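Local coordinates for protein transaminase (Bacillus megaterium, PDB 5G0A) that transfers amino groups with the cofactor pyridoxal-5'-phosphate as an S-selective class III omega-transaminase, at residues R160-R165 with N407-M412; P400-D405 with M437-R442. All coordinates share one frame; numbering follows the deposited sequence.

How the interactions relate
Interactions 1 and 2 lie side by side, their centres about 12 Å apart, and both use the long loop between strand 387-392 and helix 418-427. Residues 400-405 meet the entry to strand 440-443, while 407-412 reach the loop 160-165 that follows helix 153-157. Their hydrophobic parts touch: Phe408 CD1 lies 3.6 Å from Pro438 CD, Met412 SD 3.7 Å from Val402 CG1, and Met437 CE 3.8 Å from Tyr164 CE2. In interaction 1 the side chain of Tyr164 lies about 9 Å from the bound pyridoxal-5'-phosphate and about 4 Å from a tetraethylene glycol probably left from crystallisation.

Interaction 1 of 2, residues R160-R165 with N407-M412; sequences RLRSYR and NFTHGM
Two irregular loops near the cofactor pocket meet here, Arg162, Ser163 and Tyr164 of one packing against Asn407 to His410 of the other. The extended chain of Arg162, its CG turned anti to the backbone N (chi1 -168°), carries the guanidinium to the carbonyl of Asn407, where NH1 donates to O at 2.8 Å, almost in line with the C=O bond. One face of the same group is covered by the Thr409 methyl, CG2 lying 3.7 Å from Arg162 CZ. A small serine suits the middle of the contact: Ser163 OG sits 3.5 Å from Phe408 CE1, and a water joins this hydroxyl to Phe408 O. Beyond it, His410 turns the edge of its imidazole to the face of Tyr164 in an offset edge-to-face pair, planes at 84° and centroids 5.1 Å apart. Phe25 meets both rings, and His410 ND1 is hydrogen-bonded to Glu326 of the third subunit; Thr409 OG1 pairs with Glu174 and also accepts from Gly411 N, closing an ST turn. The arginine thus satisfies a main-chain carbonyl with a charged donor, whereas the carboxylate on ND1 probably limits rotation of the imidazole and so keeps its edge turned to the tyrosine face.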
# COMPACT_ATOMS: atom_id res chain seq x y z
N ARG B 160 -2.43 -4.81 16.50
CA ARG B 160 -1.87 -3.51 16.92
C ARG B 160 -1.29 -3.62 18.33
O ARG B 160 -1.44 -2.74 19.17
CB ARG B 160 -2.93 -2.40 16.81
CG ARG B 160 -3.45 -2.14 15.40
CD ARG B 160 -2.34 -1.83 14.40
NE ARG B 160 -1.25 -1.05 14.99
CZ ARG B 160 -0.01 -0.99 14.51
NH1 ARG B 160 0.32 -1.62 13.39
NH2 ARG B 160 0.91 -0.29 15.16
N LEU B 161 -0.62 -4.74 18.58
CA LEU B 161 0.08 -4.95 19.83
C LEU B 161 1.55 -4.83 19.48
O LEU B 161 2.10 -5.71 18.84
CB LEU B 161 -0.25 -6.35 20.40
CG LEU B 161 0.26 -6.64 21.81
CD1 LEU B 161 -0.36 -5.67 22.81
CD2 LEU B 161 -0.04 -8.08 22.19
N ARG B 162 2.17 -3.72 19.90
CA ARG B 162 3.49 -3.30 19.41
C ARG B 162 4.58 -4.35 19.56
O ARG B 162 5.47 -4.48 18.71
CB ARG B 162 3.92 -2.03 20.17
CG ARG B 162 5.12 -1.33 19.59
CD ARG B 162 5.38 -0.05 20.37
NE ARG B 162 6.58 0.63 19.90
CZ ARG B 162 7.32 1.43 20.65
NH1 ARG B 162 7.01 1.63 21.93
NH2 ARG B 162 8.39 2.03 20.11
N SER B 163 4.50 -5.10 20.66
CA SER B 163 5.53 -6.04 21.07
C SER B 163 5.38 -7.42 20.46
O SER B 163 6.17 -8.32 20.76
CB SER B 163 5.54 -6.17 22.61
OG SER B 163 4.23 -6.46 23.11
N TYR B 164 4.38 -7.60 19.60
CA TYR B 164 4.11 -8.91 19.04
C TYR B 164 3.94 -8.90 17.53
O TYR B 164 3.21 -9.73 16.98
CB TYR B 164 2.91 -9.55 19.76
CG TYR B 164 3.32 -10.16 21.08
CD1 TYR B 164 3.78 -11.48 21.14
CD2 TYR B 164 3.28 -9.42 22.26
CE1 TYR B 164 4.18 -12.04 22.34
CE2 TYR B 164 3.67 -9.98 23.47
CZ TYR B 164 4.13 -11.28 23.49
OH TYR B 164 4.53 -11.86 24.67
N ARG B 165 4.65 -8.00 16.84
CA ARG B 165 4.50 -7.88 15.40
C ARG B 165 5.72 -8.39 14.62
O ARG B 165 6.02 -7.91 13.53
CB ARG B 165 4.16 -6.43 15.04
CG ARG B 165 2.75 -6.00 15.44
CD ARG B 165 2.50 -4.52 15.15
NE ARG B 165 2.93 -4.15 13.80
CZ ARG B 165 2.28 -4.46 12.68
NH1 ARG B 165 1.12 -5.09 12.75
NH2 ARG B 165 2.78 -4.10 11.50
N ASN B 407 2.15 -0.51 25.37
CA ASN B 407 2.97 -0.01 24.26
C ASN B 407 4.46 -0.26 24.48
O ASN B 407 5.29 0.30 23.76
CB ASN B 407 2.68 1.48 23.96
CG ASN B 407 1.45 1.67 23.08
OD1 ASN B 407 1.13 0.81 22.27
ND2 ASN B 407 0.77 2.81 23.24
N PHE B 408 4.80 -1.11 25.45
CA PHE B 408 6.20 -1.48 25.70
C PHE B 408 6.74 -2.35 24.57
O PHE B 408 5.97 -2.80 23.71
CB PHE B 408 6.35 -2.19 27.07
CG PHE B 408 6.27 -3.70 26.99
CD1 PHE B 408 5.14 -4.33 26.46
CD2 PHE B 408 7.32 -4.50 27.46
CE1 PHE B 408 5.08 -5.71 26.38
CE2 PHE B 408 7.25 -5.88 27.39
CZ PHE B 408 6.13 -6.49 26.85
N THR B 409 8.05 -2.57 24.55
CA THR B 409 8.67 -3.53 23.64
C THR B 409 9.50 -4.52 24.46
O THR B 409 9.83 -4.25 25.63
CB THR B 409 9.58 -2.86 22.58
OG1 THR B 409 10.83 -2.50 23.17
CG2 THR B 409 8.92 -1.62 21.95
N HIS B 410 9.85 -5.65 23.85
CA HIS B 410 10.70 -6.62 24.52
C HIS B 410 12.17 -6.19 24.59
O HIS B 410 13.02 -6.94 25.06
CB HIS B 410 10.55 -8.01 23.88
CG HIS B 410 9.22 -8.65 24.14
ND1 HIS B 410 8.17 -8.56 23.24
CD2 HIS B 410 8.78 -9.42 25.16
CE1 HIS B 410 7.13 -9.22 23.72
NE2 HIS B 410 7.47 -9.75 24.88
N GLY B 411 12.46 -4.97 24.13
CA GLY B 411 13.78 -4.36 24.29
C GLY B 411 14.08 -4.07 25.75
O GLY B 411 15.24 -3.94 26.13
N MET B 412 13.04 -3.98 26.57
CA MET B 412 13.16 -3.73 28.00
C MET B 412 13.94 -4.84 28.70
O MET B 412 13.88 -6.00 28.30
CB MET B 412 11.78 -3.64 28.66
CG MET B 412 11.10 -2.29 28.57
SD MET B 412 9.75 -2.20 29.76
CE MET B 412 10.65 -1.93 31.29
O HOH W 1 0.54 -2.18 21.79
O HOH W 2 3.49 -3.83 23.29

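Interaction 2 of 2, residues P400-D405 with M437-R442; sequences PYVKLD and MPNTMR
A chi1 of -52° sets Asn439 CG opposite its own carbonyl carbon and reaches the amide into the loop 400-405, while Asp405, its CG anti to the backbone N (chi1 -168°), brings a carboxylate round to meet it. Asn439 ND2 spends both hydrogens on this loop: one goes to Val402 O at 3.0 Å, on a lone pair in the carbonyl plane, the other to Asp405 OD1 at 2.7 Å, on the anti side of the carboxylate. The carboxylate and amide planes are only 13° apart, and OD1 of Asn439 accepts from Val402 N at 3.2 Å. Val402 O also accepts from Asp405 N, the bond that closes the type I turn from Val402 to Asp405. Pro400 CB lies 3.7 Å from Asn439 CG. Next to the amide, Pro438 packs its ring against Val402, the CB atoms 4.0 Å apart, and its CG comes 3.4 Å from Asp405 O. A water held by Asn439 N and Thr440 OG1 donates to Asp405 OD1, tying the carboxylate to the start of strand 440-443. An alanine in place of Asn439 would probably leave Val402 N and Asp405 OD1 without these partners and the turn less firmly held to the strand. Asparagine suits the place because one flat amide offers both donors and acceptor, matching the N-H and C=O of Val402 while its second hydrogen meets a carboxylate oxygen, whose charge would probably strengthen the bond.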
# COMPACT_ATOMS: atom_id res chain seq x y z
N PRO B 400 0.84 1.97 37.83
CA PRO B 400 1.78 0.97 37.27
C PRO B 400 3.26 1.39 37.24
O PRO B 400 3.59 2.58 37.13
CB PRO B 400 1.27 0.78 35.83
CG PRO B 400 -0.09 1.40 35.79
CD PRO B 400 -0.06 2.50 36.80
N TYR B 401 4.15 0.39 37.31
CA TYR B 401 5.60 0.61 37.28
C TYR B 401 6.15 0.94 35.89
O TYR B 401 7.10 1.72 35.76
CB TYR B 401 6.34 -0.63 37.78
CG TYR B 401 6.25 -0.93 39.26
CD1 TYR B 401 7.10 -0.31 40.18
CD2 TYR B 401 5.36 -1.89 39.74
CE1 TYR B 401 7.04 -0.61 41.54
CE2 TYR B 401 5.29 -2.20 41.09
CZ TYR B 401 6.13 -1.56 41.99
OH TYR B 401 6.05 -1.88 43.33
N VAL B 402 5.58 0.33 34.86
CA VAL B 402 6.11 0.49 33.51
C VAL B 402 5.19 1.42 32.72
O VAL B 402 4.10 1.03 32.32
CB VAL B 402 6.30 -0.88 32.80
CG1 VAL B 402 6.80 -0.69 31.37
CG2 VAL B 402 7.27 -1.75 33.58
N LYS B 403 5.65 2.66 32.51
CA LYS B 403 4.79 3.72 31.97
C LYS B 403 4.22 3.42 30.59
O LYS B 403 3.05 3.67 30.34
CB LYS B 403 5.52 5.07 31.94
CG LYS B 403 4.57 6.26 31.84
CD LYS B 403 5.24 7.50 31.27
CE LYS B 403 4.27 8.68 31.31
NZ LYS B 403 4.64 9.75 30.36
N LEU B 404 5.06 2.89 29.69
CA LEU B 404 4.63 2.53 28.33
C LEU B 404 3.57 1.44 28.31
O LEU B 404 2.87 1.28 27.31
CB LEU B 404 5.82 2.14 27.44
CG LEU B 404 6.58 3.23 26.65
CD1 LEU B 404 7.90 2.68 26.12
CD2 LEU B 404 5.75 3.81 25.50
N ASP B 405 3.43 0.70 29.42
CA ASP B 405 2.35 -0.28 29.61
C ASP B 405 2.24 -1.17 28.36
O ASP B 405 3.22 -1.78 27.97
CB ASP B 405 1.04 0.42 29.98
CG ASP B 405 -0.04 -0.55 30.48
OD1 ASP B 405 0.26 -1.41 31.34
OD2 ASP B 405 -1.19 -0.43 30.01
N MET B 437 2.18 -8.92 29.22
CA MET B 437 2.32 -7.47 29.32
C MET B 437 3.03 -7.16 30.64
O MET B 437 2.98 -7.96 31.57
CB MET B 437 0.94 -6.80 29.27
CG MET B 437 0.22 -6.93 27.93
SD MET B 437 1.01 -6.11 26.52
CE MET B 437 1.73 -7.48 25.61
N PRO B 438 3.71 -6.00 30.71
CA PRO B 438 4.61 -5.73 31.84
C PRO B 438 3.91 -5.48 33.18
O PRO B 438 4.48 -5.79 34.24
CB PRO B 438 5.38 -4.49 31.38
CG PRO B 438 4.46 -3.80 30.44
CD PRO B 438 3.70 -4.89 29.74
N ASN B 439 2.70 -4.91 33.15
CA ASN B 439 1.96 -4.60 34.39
C ASN B 439 0.73 -5.46 34.63
O ASN B 439 -0.10 -5.13 35.48
CB ASN B 439 1.47 -3.14 34.38
CG ASN B 439 2.58 -2.16 34.09
OD1 ASN B 439 3.59 -2.12 34.78
ND2 ASN B 439 2.38 -1.34 33.06
N THR B 440 0.59 -6.55 33.88
CA THR B 440 -0.66 -7.27 33.90
C THR B 440 -0.41 -8.75 33.83
O THR B 440 0.21 -9.23 32.89
CB THR B 440 -1.55 -6.88 32.70
OG1 THR B 440 -1.51 -5.45 32.51
CG2 THR B 440 -3.00 -7.34 32.91
N MET B 441 -0.87 -9.46 34.84
CA MET B 441 -0.84 -10.91 34.82
C MET B 441 -1.92 -11.43 33.92
O MET B 441 -2.99 -10.85 33.85
CB MET B 441 -1.12 -11.38 36.22
CG MET B 441 -0.29 -10.58 37.18
SD MET B 441 1.06 -11.63 37.66
CE MET B 441 0.07 -12.45 38.89
N ARG B 442 -1.64 -12.57 33.28
CA ARG B 442 -2.58 -13.24 32.41
C ARG B 442 -2.51 -14.72 32.81
O ARG B 442 -1.54 -15.42 32.50
CB ARG B 442 -2.19 -13.07 30.93
CG ARG B 442 -3.35 -13.27 29.96
CD ARG B 442 -4.10 -11.96 29.86
NE ARG B 442 -5.24 -11.88 28.94
CZ ARG B 442 -6.51 -12.05 29.30
NH1 ARG B 442 -6.81 -12.39 30.56
NH2 ARG B 442 -7.48 -11.88 28.41
O HOH W 3 2.86 -2.46 37.66
O HOH W 4 0.68 -4.09 31.24